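Local coordinates for protein probable 2-hydroxyhepta-2,4-diene-1,7-dioate isomerase (Thermus thermophilus, PDB 2DFU) that probably isomerises 2-hydroxyhepta-2,4-diene-1,7-dioate as a metal-binding member of the fumarylacetoacetate hydrolase family, at residues 8-13 / 32-37; 85-90 / 98-103; 123-128 / 208-213; 150-153 / 157-160; 243-246 / 250-253. All blocks are in the same frame, centred on the assembly; numbering follows the deposited sequence.

Contact 1 of 5, residues 8-13 / 32-37; sequences EGRWGV and RRYDLA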
# COMPACT_ATOMS: atom_id res chain seq x y z
N GLU A 8 -5.95 20.45 -8.84
CA GLU A 8 -6.69 19.20 -9.00
C GLU A 8 -5.89 18.08 -9.66
O GLU A 8 -6.25 17.59 -10.74
CB GLU A 8 -8.00 19.42 -9.77
CG GLU A 8 -7.87 20.20 -11.07
CD GLU A 8 -7.79 21.71 -10.85
OE1 GLU A 8 -8.73 22.28 -10.27
OE2 GLU A 8 -6.78 22.32 -11.26
N GLY A 9 -4.80 17.68 -9.01
CA GLY A 9 -3.96 16.61 -9.54
C GLY A 9 -3.29 16.92 -10.87
O GLY A 9 -3.01 16.02 -11.65
N ARG A 10 -3.04 18.20 -11.14
CA ARG A 10 -2.39 18.59 -12.38
C ARG A 10 -0.89 18.42 -12.23
O ARG A 10 -0.36 18.43 -11.12
CB ARG A 10 -2.71 20.05 -12.72
CG ARG A 10 -4.17 20.30 -13.10
CD ARG A 10 -4.43 21.79 -13.32
NE ARG A 10 -5.84 22.07 -13.61
CZ ARG A 10 -6.36 22.19 -14.83
NH1 ARG A 10 -5.58 22.06 -15.90
NH2 ARG A 10 -7.65 22.43 -14.98
N TRP A 11 -0.20 18.25 -13.36
CA TRP A 11 1.25 18.12 -13.36
C TRP A 11 1.85 19.35 -14.02
O TRP A 11 1.22 20.00 -14.85
CB TRP A 11 1.70 16.87 -14.13
CG TRP A 11 1.46 15.56 -13.44
CD1 TRP A 11 0.38 14.73 -13.60
CD2 TRP A 11 2.33 14.92 -12.50
NE1 TRP A 11 0.54 13.60 -12.82
CE2 TRP A 11 1.73 13.69 -12.14
CE3 TRP A 11 3.57 15.25 -11.93
CZ2 TRP A 11 2.32 12.80 -11.24
CZ3 TRP A 11 4.16 14.37 -11.04
CH2 TRP A 11 3.53 13.15 -10.70
N GLY A 12 3.08 19.67 -13.64
CA GLY A 12 3.74 20.82 -14.22
C GLY A 12 5.22 20.84 -13.94
O GLY A 12 5.74 20.03 -13.17
N VAL A 13 5.91 21.78 -14.58
CA VAL A 13 7.34 21.97 -14.40
C VAL A 13 7.55 23.34 -13.79
O VAL A 13 6.84 24.29 -14.13
CB VAL A 13 8.07 21.88 -15.76
CG1 VAL A 13 9.52 22.27 -15.60
CG2 VAL A 13 7.98 20.46 -16.29
N ARG A 32 -0.87 26.33 -20.33
CA ARG A 32 -1.35 27.06 -19.16
C ARG A 32 -0.17 27.27 -18.21
O ARG A 32 0.70 26.42 -18.10
CB ARG A 32 -2.42 26.27 -18.40
CG ARG A 32 -3.67 25.91 -19.18
CD ARG A 32 -4.69 25.26 -18.23
NE ARG A 32 -5.81 24.65 -18.93
CZ ARG A 32 -5.74 23.52 -19.63
NH1 ARG A 32 -4.59 22.86 -19.73
NH2 ARG A 32 -6.82 23.06 -20.25
N ARG A 33 -0.15 28.41 -17.52
CA ARG A 33 0.91 28.68 -16.56
C ARG A 33 0.27 29.30 -15.32
O ARG A 33 -0.79 29.91 -15.42
CB ARG A 33 1.94 29.65 -17.15
CG ARG A 33 1.40 31.04 -17.45
CD ARG A 33 2.51 31.93 -18.02
NE ARG A 33 2.09 33.31 -18.22
CZ ARG A 33 1.26 33.73 -19.18
NH1 ARG A 33 0.74 32.87 -20.05
NH2 ARG A 33 0.95 35.02 -19.27
N TYR A 34 0.89 29.11 -14.17
CA TYR A 34 0.37 29.65 -12.92
C TYR A 34 1.53 30.17 -12.10
O TYR A 34 2.67 29.76 -12.30
CB TYR A 34 -0.31 28.56 -12.09
CG TYR A 34 -1.36 27.73 -12.79
CD1 TYR A 34 -1.01 26.80 -13.77
CD2 TYR A 34 -2.71 27.85 -12.45
CE1 TYR A 34 -1.98 26.00 -14.38
CE2 TYR A 34 -3.68 27.06 -13.05
CZ TYR A 34 -3.32 26.14 -14.02
OH TYR A 34 -4.28 25.35 -14.60
N ASP A 35 1.25 31.08 -11.17
CA ASP A 35 2.30 31.57 -10.28
C ASP A 35 2.36 30.51 -9.18
O ASP A 35 1.33 30.02 -8.74
CB ASP A 35 1.95 32.92 -9.65
CG ASP A 35 2.08 34.07 -10.63
OD1 ASP A 35 3.05 34.08 -11.41
OD2 ASP A 35 1.21 34.98 -10.62
N LEU A 36 3.56 30.17 -8.74
CA LEU A 36 3.71 29.17 -7.69
C LEU A 36 2.87 29.51 -6.46
O LEU A 36 2.17 28.65 -5.91
CB LEU A 36 5.17 29.04 -7.28
CG LEU A 36 5.43 28.02 -6.18
CD1 LEU A 36 4.90 26.65 -6.60
CD2 LEU A 36 6.91 27.95 -5.87
N ALA A 37 2.94 30.76 -6.03
CA ALA A 37 2.22 31.21 -4.84
C ALA A 37 0.71 31.03 -4.93
O ALA A 37 0.02 30.99 -3.92
CB ALA A 37 2.55 32.70 -4.55
O HOH W 1 -6.15 24.59 -11.92

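Contact 2 of 5, residues 85-90 / 98-103; sequences ALARPG and TAEPVP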
# COMPACT_ATOMS: atom_id res chain seq x y z
N ALA A 85 -1.09 7.90 4.19
CA ALA A 85 -0.07 8.60 4.98
C ALA A 85 0.42 9.88 4.31
O ALA A 85 1.02 10.73 4.96
CB ALA A 85 1.12 7.66 5.25
N LEU A 86 0.17 10.02 3.01
CA LEU A 86 0.62 11.20 2.29
C LEU A 86 -0.00 12.49 2.80
O LEU A 86 -1.21 12.57 3.06
CB LEU A 86 0.35 11.04 0.80
CG LEU A 86 1.16 9.93 0.13
CD1 LEU A 86 0.66 9.70 -1.28
CD2 LEU A 86 2.63 10.31 0.12
N ALA A 87 0.83 13.51 2.95
CA ALA A 87 0.37 14.81 3.42
C ALA A 87 0.99 15.89 2.55
O ALA A 87 2.17 15.82 2.21
CB ALA A 87 0.77 15.00 4.88
N ARG A 88 0.19 16.89 2.18
CA ARG A 88 0.66 17.98 1.32
C ARG A 88 1.85 18.74 1.89
O ARG A 88 1.92 19.01 3.08
CB ARG A 88 -0.47 19.00 1.06
CG ARG A 88 -1.65 18.45 0.28
CD ARG A 88 -2.63 19.57 -0.05
NE ARG A 88 -3.21 20.13 1.17
CZ ARG A 88 -4.23 19.58 1.82
NH1 ARG A 88 -4.79 18.46 1.35
NH2 ARG A 88 -4.68 20.13 2.93
N PRO A 89 2.81 19.08 1.02
CA PRO A 89 4.01 19.81 1.41
C PRO A 89 3.69 21.30 1.46
O PRO A 89 2.86 21.79 0.68
CB PRO A 89 4.98 19.49 0.29
CG PRO A 89 4.07 19.45 -0.91
CD PRO A 89 2.89 18.66 -0.40
N GLY A 90 4.33 22.02 2.36
CA GLY A 90 4.08 23.45 2.41
C GLY A 90 4.61 24.09 1.13
O GLY A 90 5.68 23.72 0.64
N THR A 98 0.43 26.89 4.43
CA THR A 98 -0.14 25.96 3.45
C THR A 98 0.12 24.48 3.71
O THR A 98 -0.67 23.64 3.30
CB THR A 98 0.37 26.28 2.03
OG1 THR A 98 1.80 26.36 2.05
CG2 THR A 98 -0.22 27.58 1.53
N ALA A 99 1.22 24.16 4.39
CA ALA A 99 1.54 22.77 4.68
C ALA A 99 0.39 22.07 5.40
O ALA A 99 -0.23 22.63 6.30
CB ALA A 99 2.80 22.69 5.52
N GLU A 100 0.08 20.85 4.98
CA GLU A 100 -0.98 20.09 5.61
C GLU A 100 -0.46 19.62 6.96
O GLU A 100 0.55 18.92 7.03
CB GLU A 100 -1.38 18.90 4.74
CG GLU A 100 -2.39 17.97 5.40
CD GLU A 100 -3.02 17.00 4.40
OE1 GLU A 100 -2.35 16.65 3.40
OE2 GLU A 100 -4.18 16.59 4.63
N PRO A 101 -1.14 20.01 8.05
CA PRO A 101 -0.68 19.60 9.38
C PRO A 101 -0.78 18.10 9.61
O PRO A 101 -1.69 17.44 9.11
CB PRO A 101 -1.61 20.37 10.32
CG PRO A 101 -2.08 21.54 9.50
CD PRO A 101 -2.30 20.90 8.15
N VAL A 102 0.18 17.57 10.35
CA VAL A 102 0.18 16.16 10.72
C VAL A 102 -0.41 16.19 12.13
O VAL A 102 0.21 16.71 13.06
CB VAL A 102 1.60 15.57 10.80
CG1 VAL A 102 1.54 14.14 11.30
CG2 VAL A 102 2.27 15.63 9.43
N PRO A 103 -1.62 15.66 12.31
CA PRO A 103 -2.23 15.67 13.65
C PRO A 103 -1.43 14.80 14.62
O PRO A 103 -1.03 13.70 14.28
CB PRO A 103 -3.62 15.08 13.40
CG PRO A 103 -3.89 15.42 11.97
CD PRO A 103 -2.57 15.14 11.31
O HOH W 2 -3.10 14.46 1.83
O HOH W 3 2.61 18.14 5.56
O HOH W 4 -3.51 22.39 4.01

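Contact 3 of 5, residues 123-128 / 208-213; sequences DRMRHV and EILSYI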
# COMPACT_ATOMS: atom_id res chain seq x y z
N ASP A 123 9.69 4.08 -14.42
CA ASP A 123 9.31 2.92 -15.23
C ASP A 123 9.14 1.71 -14.33
O ASP A 123 9.87 1.56 -13.35
CB ASP A 123 10.39 2.63 -16.29
CG ASP A 123 10.80 3.87 -17.08
OD1 ASP A 123 9.91 4.50 -17.70
OD2 ASP A 123 12.00 4.22 -17.09
N ARG A 124 8.19 0.84 -14.68
CA ARG A 124 7.94 -0.37 -13.90
C ARG A 124 9.26 -1.11 -13.64
O ARG A 124 10.12 -1.19 -14.52
CB ARG A 124 6.96 -1.27 -14.66
CG ARG A 124 6.66 -2.60 -13.97
CD ARG A 124 5.47 -3.34 -14.60
NE ARG A 124 4.21 -2.63 -14.40
CZ ARG A 124 3.67 -1.78 -15.28
NH1 ARG A 124 4.27 -1.54 -16.44
NH2 ARG A 124 2.53 -1.17 -15.00
N MET A 125 9.41 -1.64 -12.44
CA MET A 125 10.62 -2.37 -12.07
C MET A 125 10.34 -3.77 -11.52
O MET A 125 9.63 -3.92 -10.52
CB MET A 125 11.41 -1.59 -11.01
CG MET A 125 11.81 -0.19 -11.42
SD MET A 125 12.78 0.61 -10.11
CE MET A 125 14.43 -0.12 -10.42
N ARG A 126 10.90 -4.78 -12.18
CA ARG A 126 10.77 -6.18 -11.77
C ARG A 126 12.08 -6.88 -12.13
O ARG A 126 12.45 -6.95 -13.30
CB ARG A 126 9.61 -6.86 -12.50
CG ARG A 126 9.54 -8.36 -12.24
CD ARG A 126 8.30 -8.99 -12.86
NE ARG A 126 8.23 -10.43 -12.60
CZ ARG A 126 9.02 -11.33 -13.17
NH1 ARG A 126 9.95 -10.96 -14.05
NH2 ARG A 126 8.90 -12.61 -12.86
N HIS A 127 12.77 -7.41 -11.12
CA HIS A 127 14.06 -8.08 -11.33
C HIS A 127 14.98 -7.16 -12.12
O HIS A 127 15.37 -7.46 -13.25
CB HIS A 127 13.89 -9.40 -12.09
CG HIS A 127 12.93 -10.36 -11.45
ND1 HIS A 127 12.65 -10.34 -10.10
CD2 HIS A 127 12.22 -11.39 -11.97
CE1 HIS A 127 11.80 -11.32 -9.82
NE2 HIS A 127 11.52 -11.96 -10.93
N VAL A 128 15.33 -6.02 -11.52
CA VAL A 128 16.21 -5.05 -12.15
C VAL A 128 17.55 -5.08 -11.42
O VAL A 128 17.61 -5.01 -10.20
CB VAL A 128 15.61 -3.62 -12.06
CG1 VAL A 128 16.56 -2.61 -12.67
CG2 VAL A 128 14.26 -3.59 -12.76
N GLU A 208 20.74 0.06 -5.20
CA GLU A 208 20.70 -1.26 -4.56
C GLU A 208 19.34 -1.51 -3.90
O GLU A 208 18.83 -2.63 -3.91
CB GLU A 208 21.81 -1.38 -3.52
CG GLU A 208 23.21 -1.22 -4.10
CD GLU A 208 24.31 -1.34 -3.06
OE1 GLU A 208 24.24 -0.66 -2.01
OE2 GLU A 208 25.26 -2.12 -3.29
N ILE A 209 18.77 -0.46 -3.32
CA ILE A 209 17.47 -0.57 -2.66
C ILE A 209 16.38 -0.92 -3.67
O ILE A 209 15.62 -1.86 -3.47
CB ILE A 209 17.11 0.74 -1.94
CG1 ILE A 209 18.04 0.92 -0.75
CG2 ILE A 209 15.64 0.73 -1.52
CD1 ILE A 209 17.89 2.25 -0.04
N LEU A 210 16.33 -0.17 -4.77
CA LEU A 210 15.33 -0.41 -5.80
C LEU A 210 15.50 -1.80 -6.39
O LEU A 210 14.51 -2.52 -6.61
CB LEU A 210 15.45 0.62 -6.92
CG LEU A 210 15.20 2.09 -6.55
CD1 LEU A 210 15.48 2.96 -7.76
CD2 LEU A 210 13.76 2.28 -6.06
N SER A 211 16.75 -2.18 -6.64
CA SER A 211 17.07 -3.49 -7.20
C SER A 211 16.59 -4.59 -6.26
O SER A 211 15.93 -5.54 -6.68
CB SER A 211 18.58 -3.62 -7.41
OG SER A 211 18.92 -4.92 -7.85
N TYR A 212 16.94 -4.46 -4.99
CA TYR A 212 16.56 -5.44 -3.98
C TYR A 212 15.05 -5.62 -3.96
O TYR A 212 14.54 -6.74 -4.06
CB TYR A 212 17.05 -5.00 -2.60
CG TYR A 212 16.62 -5.94 -1.50
CD1 TYR A 212 17.16 -7.22 -1.40
CD2 TYR A 212 15.64 -5.56 -0.58
CE1 TYR A 212 16.73 -8.11 -0.41
CE2 TYR A 212 15.21 -6.43 0.41
CZ TYR A 212 15.75 -7.71 0.49
OH TYR A 212 15.31 -8.57 1.47
N ILE A 213 14.32 -4.52 -3.82
CA ILE A 213 12.87 -4.56 -3.80
C ILE A 213 12.32 -5.28 -5.02
O ILE A 213 11.44 -6.13 -4.90
CB ILE A 213 12.26 -3.14 -3.74
CG1 ILE A 213 12.63 -2.46 -2.41
CG2 ILE A 213 10.75 -3.20 -3.89
CD1 ILE A 213 12.34 -0.97 -2.39

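Contact 4 of 5, residues 150-153 / 157-160; sequences DVQK and QWVR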
# COMPACT_ATOMS: atom_id res chain seq x y z
N ASP A 150 6.09 4.31 20.36
CA ASP A 150 5.55 3.40 21.36
C ASP A 150 4.79 2.23 20.75
O ASP A 150 5.11 1.07 21.02
CB ASP A 150 4.69 4.13 22.39
CG ASP A 150 3.80 5.20 21.78
OD1 ASP A 150 3.61 5.20 20.55
OD2 ASP A 150 3.28 6.03 22.55
N VAL A 151 3.80 2.51 19.91
CA VAL A 151 3.03 1.44 19.29
C VAL A 151 3.92 0.62 18.37
O VAL A 151 3.64 -0.55 18.11
CB VAL A 151 1.83 2.00 18.50
CG1 VAL A 151 0.90 2.76 19.45
CG2 VAL A 151 2.30 2.90 17.37
N GLN A 152 5.00 1.22 17.89
CA GLN A 152 5.93 0.53 17.00
C GLN A 152 6.57 -0.65 17.72
O GLN A 152 6.94 -1.65 17.09
CB GLN A 152 7.01 1.50 16.52
CG GLN A 152 8.13 0.85 15.70
CD GLN A 152 9.14 1.87 15.20
OE1 GLN A 152 9.51 2.80 15.92
NE2 GLN A 152 9.60 1.69 13.96
N LYS A 153 6.70 -0.55 19.03
CA LYS A 153 7.30 -1.61 19.83
C LYS A 153 6.29 -2.68 20.24
O LYS A 153 6.64 -3.85 20.35
CB LYS A 153 7.94 -1.03 21.09
CG LYS A 153 9.13 -0.10 20.86
CD LYS A 153 9.65 0.42 22.20
CE LYS A 153 10.85 1.35 22.04
NZ LYS A 153 10.52 2.63 21.36
N GLN A 157 2.74 -5.34 13.72
CA GLN A 157 3.54 -4.74 12.66
C GLN A 157 3.45 -3.22 12.79
O GLN A 157 2.59 -2.70 13.51
CB GLN A 157 3.05 -5.19 11.28
CG GLN A 157 3.31 -6.67 10.96
CD GLN A 157 4.76 -6.95 10.62
OE1 GLN A 157 5.24 -6.56 9.55
NE2 GLN A 157 5.47 -7.63 11.52
N TRP A 158 4.32 -2.51 12.07
CA TRP A 158 4.36 -1.05 12.14
C TRP A 158 3.26 -0.34 11.36
O TRP A 158 3.50 0.72 10.78
CB TRP A 158 5.72 -0.55 11.65
CG TRP A 158 6.90 -1.12 12.39
CD1 TRP A 158 6.87 -1.89 13.53
CD2 TRP A 158 8.28 -0.98 12.04
NE1 TRP A 158 8.15 -2.23 13.90
CE2 TRP A 158 9.03 -1.68 13.01
CE3 TRP A 158 8.96 -0.32 11.01
CZ2 TRP A 158 10.43 -1.75 12.97
CZ3 TRP A 158 10.35 -0.39 10.97
CH2 TRP A 158 11.07 -1.09 11.95
N VAL A 159 2.05 -0.88 11.36
CA VAL A 159 0.97 -0.24 10.63
C VAL A 159 0.57 1.12 11.20
O VAL A 159 0.65 2.13 10.49
CB VAL A 159 -0.26 -1.15 10.52
CG1 VAL A 159 -1.35 -0.45 9.72
CG2 VAL A 159 0.12 -2.45 9.84
N ARG A 160 0.15 1.20 12.45
CA ARG A 160 -0.19 2.54 12.92
C ARG A 160 1.05 3.32 13.33
O ARG A 160 0.99 4.53 13.50
CB ARG A 160 -1.24 2.52 14.03
CG ARG A 160 -0.92 1.75 15.25
CD ARG A 160 -2.10 1.82 16.22
NE ARG A 160 -1.85 0.98 17.38
CZ ARG A 160 -2.49 1.07 18.54
NH1 ARG A 160 -3.44 1.97 18.71
NH2 ARG A 160 -2.16 0.26 19.53
O HOH W 5 9.47 -3.56 16.32

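Contact 5 of 5, residues 243-246 / 250-253; sequences EVAV and GTLF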
# COMPACT_ATOMS: atom_id res chain seq x y z
N GLU A 243 11.39 21.40 8.75
CA GLU A 243 11.96 21.71 7.46
C GLU A 243 13.02 20.66 7.10
O GLU A 243 13.97 20.46 7.83
CB GLU A 243 12.65 23.06 7.64
CG GLU A 243 13.12 23.73 6.35
CD GLU A 243 13.68 25.10 6.72
OE1 GLU A 243 14.58 25.56 6.04
OE2 GLU A 243 13.23 25.67 7.71
N VAL A 244 12.80 19.95 5.98
CA VAL A 244 13.85 19.04 5.54
C VAL A 244 14.46 19.50 4.22
O VAL A 244 13.79 19.55 3.19
CB VAL A 244 13.27 17.63 5.38
CG1 VAL A 244 14.39 16.66 5.00
CG2 VAL A 244 12.63 17.18 6.68
N ALA A 245 15.73 19.89 4.23
CA ALA A 245 16.36 20.38 3.02
C ALA A 245 17.30 19.34 2.43
O ALA A 245 18.13 18.77 3.13
CB ALA A 245 17.12 21.66 3.33
N VAL A 246 17.13 19.09 1.14
CA VAL A 246 17.96 18.13 0.43
C VAL A 246 18.60 18.90 -0.71
O VAL A 246 17.90 19.46 -1.57
CB VAL A 246 17.11 16.97 -0.14
CG1 VAL A 246 17.99 16.06 -1.01
CG2 VAL A 246 16.51 16.16 0.99
N GLY A 250 15.26 20.19 -2.98
CA GLY A 250 14.39 21.24 -2.50
C GLY A 250 14.19 21.14 -1.01
O GLY A 250 14.86 20.36 -0.33
N THR A 251 13.27 21.94 -0.49
CA THR A 251 13.00 21.92 0.94
C THR A 251 11.56 21.56 1.23
O THR A 251 10.65 22.19 0.71
CB THR A 251 13.30 23.28 1.58
OG1 THR A 251 14.66 23.64 1.31
CG2 THR A 251 13.09 23.22 3.08
N LEU A 252 11.37 20.54 2.05
CA LEU A 252 10.04 20.11 2.44
C LEU A 252 9.64 20.82 3.73
O LEU A 252 10.34 20.74 4.74
CB LEU A 252 10.02 18.60 2.66
CG LEU A 252 8.77 18.00 3.32
CD1 LEU A 252 7.52 18.32 2.50
CD2 LEU A 252 8.97 16.49 3.44
N PHE A 253 8.51 21.50 3.69
CA PHE A 253 7.99 22.21 4.85
C PHE A 253 6.74 21.49 5.37
O PHE A 253 5.83 21.19 4.60
CB PHE A 253 7.61 23.64 4.48
CG PHE A 253 8.76 24.49 4.06
CD1 PHE A 253 9.57 25.11 5.02
CD2 PHE A 253 9.04 24.71 2.71
CE1 PHE A 253 10.63 25.94 4.63
CE2 PHE A 253 10.09 25.53 2.32
CZ PHE A 253 10.89 26.15 3.29

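Contact 1 of 5, residues 8-13 / 32-37
R10 and R32 bring their guanidinium groups together at the surface, with R10 NH1 lying 4.0 Å from R32 NE, while the hydroxyl of Y34 approaches a face of the first. The three side chains rise from two strands that are not direct neighbours; strand 18-22 runs between them and pairs with both. R10 starts with CG beside its backbone N (chi1 -68°) and then runs extended as far as NE, which carries its flat end across the intervening strand toward 32-37. There Y34 OH sits over one face of the guanidinium, toward its rim, 3.8 Å from R10 NH1, with the tyrosine ring and the guanidinium plane 50° apart. R32 is likewise extended and crosses R10 at about a right angle, so that R10 NH1 lies over a face of the R32 group. Such a meeting of two cations is made tolerable by E21 of the strand between: its two carboxylate oxygens form salt bridges, one with R10 NH1 and the other with R32 NH1. R10 NE makes a further salt bridge with E8 OE2, modelled so short that its exact length is doubtful; the oxygen lies in the guanidinium plane, but the donor comes from above the carboxylate plane. G9, with its positive phi, forms a G1 beta bulge with R10 opposite F6, a place that suits a residue without a side chain. The ring of Y34 also meets F6 edge-to-face. With E21 shared by both arginines and E8 on R10, the charges would probably balance locally, making an ionic network at the protein surface.

Contact 2 of 5, residues 85-90 / 98-103
E100 reaches across to R88 and ties the two segments together through both its backbone and its side chain. Its CB packs against the R88 backbone, 3.6 Å from R88 N. With CG anti to its own backbone N (chi1 174°), the chain then runs extended under the arginine, and CG passes 4.0 Å from R88 NH2. CD lies beneath the guanidinium, whose plane is only 20° from that of the carboxylate, so the two flat groups stack. At the tip, OE1 accepts the R88 backbone N-H at 2.8 Å through its anti lone pair, and water 2 links the same oxygen to L86 O. The charge contact from OE1 to R88 NH1 is long, 3.7 Å, and no N-H points along it; OE2 instead makes its salt bridge with K166. A glutamate suits this buried place because it can serve a backbone amide and two cations at once. E100 N returns a bond to R88 O at 3.2 Å. Farther along, A99 CB lies 3.4 Å from G90 CA, where small residues let the backbones close up. Strand 86-87 runs beside strand 168-175, whereas V102 and G90 bond to strand 250-259; the contact lies between these two strands, with helix 95-98 on the short connection joining its segments.

Contact 3 of 5, residues 123-128 / 208-213
M125 lays its terminal methyl against the flank of helix 206-214, with CE 3.7 Å from L210 CB and SD a little farther from the same carbon. CG of the methionine stands beside the backbone N, and the chain stays extended through chi2 before a bend at chi3 (81°) sets CE against the helix. An unbranched, flexible side chain suits this role, since it can bend to follow the surface of the helix. L210 meets it with its CB while its side chain also packs on V225 of strand 224-226, so the leucine lies between loop and strand. The second tie is polar. S211 OG donates to V128 O at 2.7 Å, approaching in the carbonyl plane with a C=O...donor angle of 154°. The hydroxyl stands anti to the serine's backbone N (chi1 175°), which turns it outward to the loop, and the S211 CA also comes to 3.4 Å from V128 O. A small serine lets the loop come this close to the helix and supplies the proton for a buried carbonyl. S214, one turn on, adds a bond from V128 N to its OG, while W264 of the second subunit packs on S211. The loop between strand 111-121 and helix 130-133 is thus docked on a helix that, within the FAA hydrolase C-terminal region, packs through I209 and I213 across strands 50-53, 78-81 and 224-226.

Contact 4 of 5, residues 150-153 / 157-160
Q152 lies across one face of the W158 indole where two short consecutive helices, 149-154 and 159-162, are joined by a tight connection and W158 occupies the N-cap position of the second. This is the tightly packed part. Q152 CG sits 3.7 Å from the centroid of the five-membered ring, only 14° off the ring normal, a CH-pi contact. Beyond it NE2 stands over the middle of the indole, 3.5 Å from W158 CD2, with the amide plane turned 77° to the ring. The glutamine reaches there by setting CG anti to its backbone N (chi1 174°) and continuing extended. A glutamine is apt here, because its methylenes cover the ring while its amide carries on across it; OE1 makes a weak bond to R149. The indole has another aromatic neighbour, F79, edge-to-face.

On the second helix, R160 runs extended past V151, whose CG1 lies over a face of the guanidinium, 3.9 Å from R160 NE. The branched valine thus offers a methyl to the flat cation, whose charge is met by D155 and by E75 of the second subunit. That subunit also supplies Q157, whose OE1 accepts the W158 backbone N-H, so this pair of helices belongs to the dimer interface.

The looser side is the hydrated edge of the indole, on a tryptophan that is itself partly exposed. There water 5 lies in the ring plane and bridges the two residues, accepting from W158 NE1 at 3.1 Å and donating to Q152 O at 3.3 Å.

Contact 5 of 5, residues 243-246 / 250-253
V244 and L252 face each other through two backbone hydrogen bonds, V244 N to L252 O and L252 N to V244 O, each 2.9 Å long. Two residues on, V246 N gives an almost straight bond to G250 O, 174° at the hydrogen, and G250 N returns a bond to V246 O at 3.1 Å. A245 and T251, between them, and E243 and F253, on the far side of V244-L252, are non-hydrogen-bonded pairs; the CA atoms of A245 and T251 are just 4.2 Å apart. On the face carrying these four side chains, T251 CG2 lies 3.3 Å from E243 CG and also over one face of the F253 ring, toward its rim. E243 and F253 run side by side in the same direction, with E243 CG 3.7 Å from F253 CE1. The glutamate sets CG anti to its backbone N (chi1 -170°), which brings its methylene alongside both neighbours; the threonine uses OG1 beside A245 CB instead.

The two strands form a beta hairpin, antiparallel at 165°. G250 takes backbone angles in which a CB would collide with the carbonyl oxygen of the preceding residue, so glycine suits the start of the returning strand.

On the other side, V244, V246 and L252 are buried beta-branched and leucine side chains that pack on V142 of strand 137-148. Along the edges, E243 and A245 bond through their backbones to Y188 and R186 of strand 184-189, and F253 bonds to G90 while W96 meets its ring edge-to-face.

In the fold
Along the chain, contact 1 comes first, in the N-terminal family region, and the other four follow in the FAA hydrolase region. Contact 4 is nested inside the loop closed by contact 3, and contact 5 comes last. Contacts 2 and 5 touch, with centres about 13 Å apart: strands 102-104 and 250-259 are neighbours in one sheet. Contact 1 lies about 18 Å from contact 2, centre to centre, without touching it. Contacts 3 and 4, about 27 Å apart between centres, both reach the second subunit. The strand core thus carries contacts 2 and 5, while contacts 3 and 4 lie where the dimer forms.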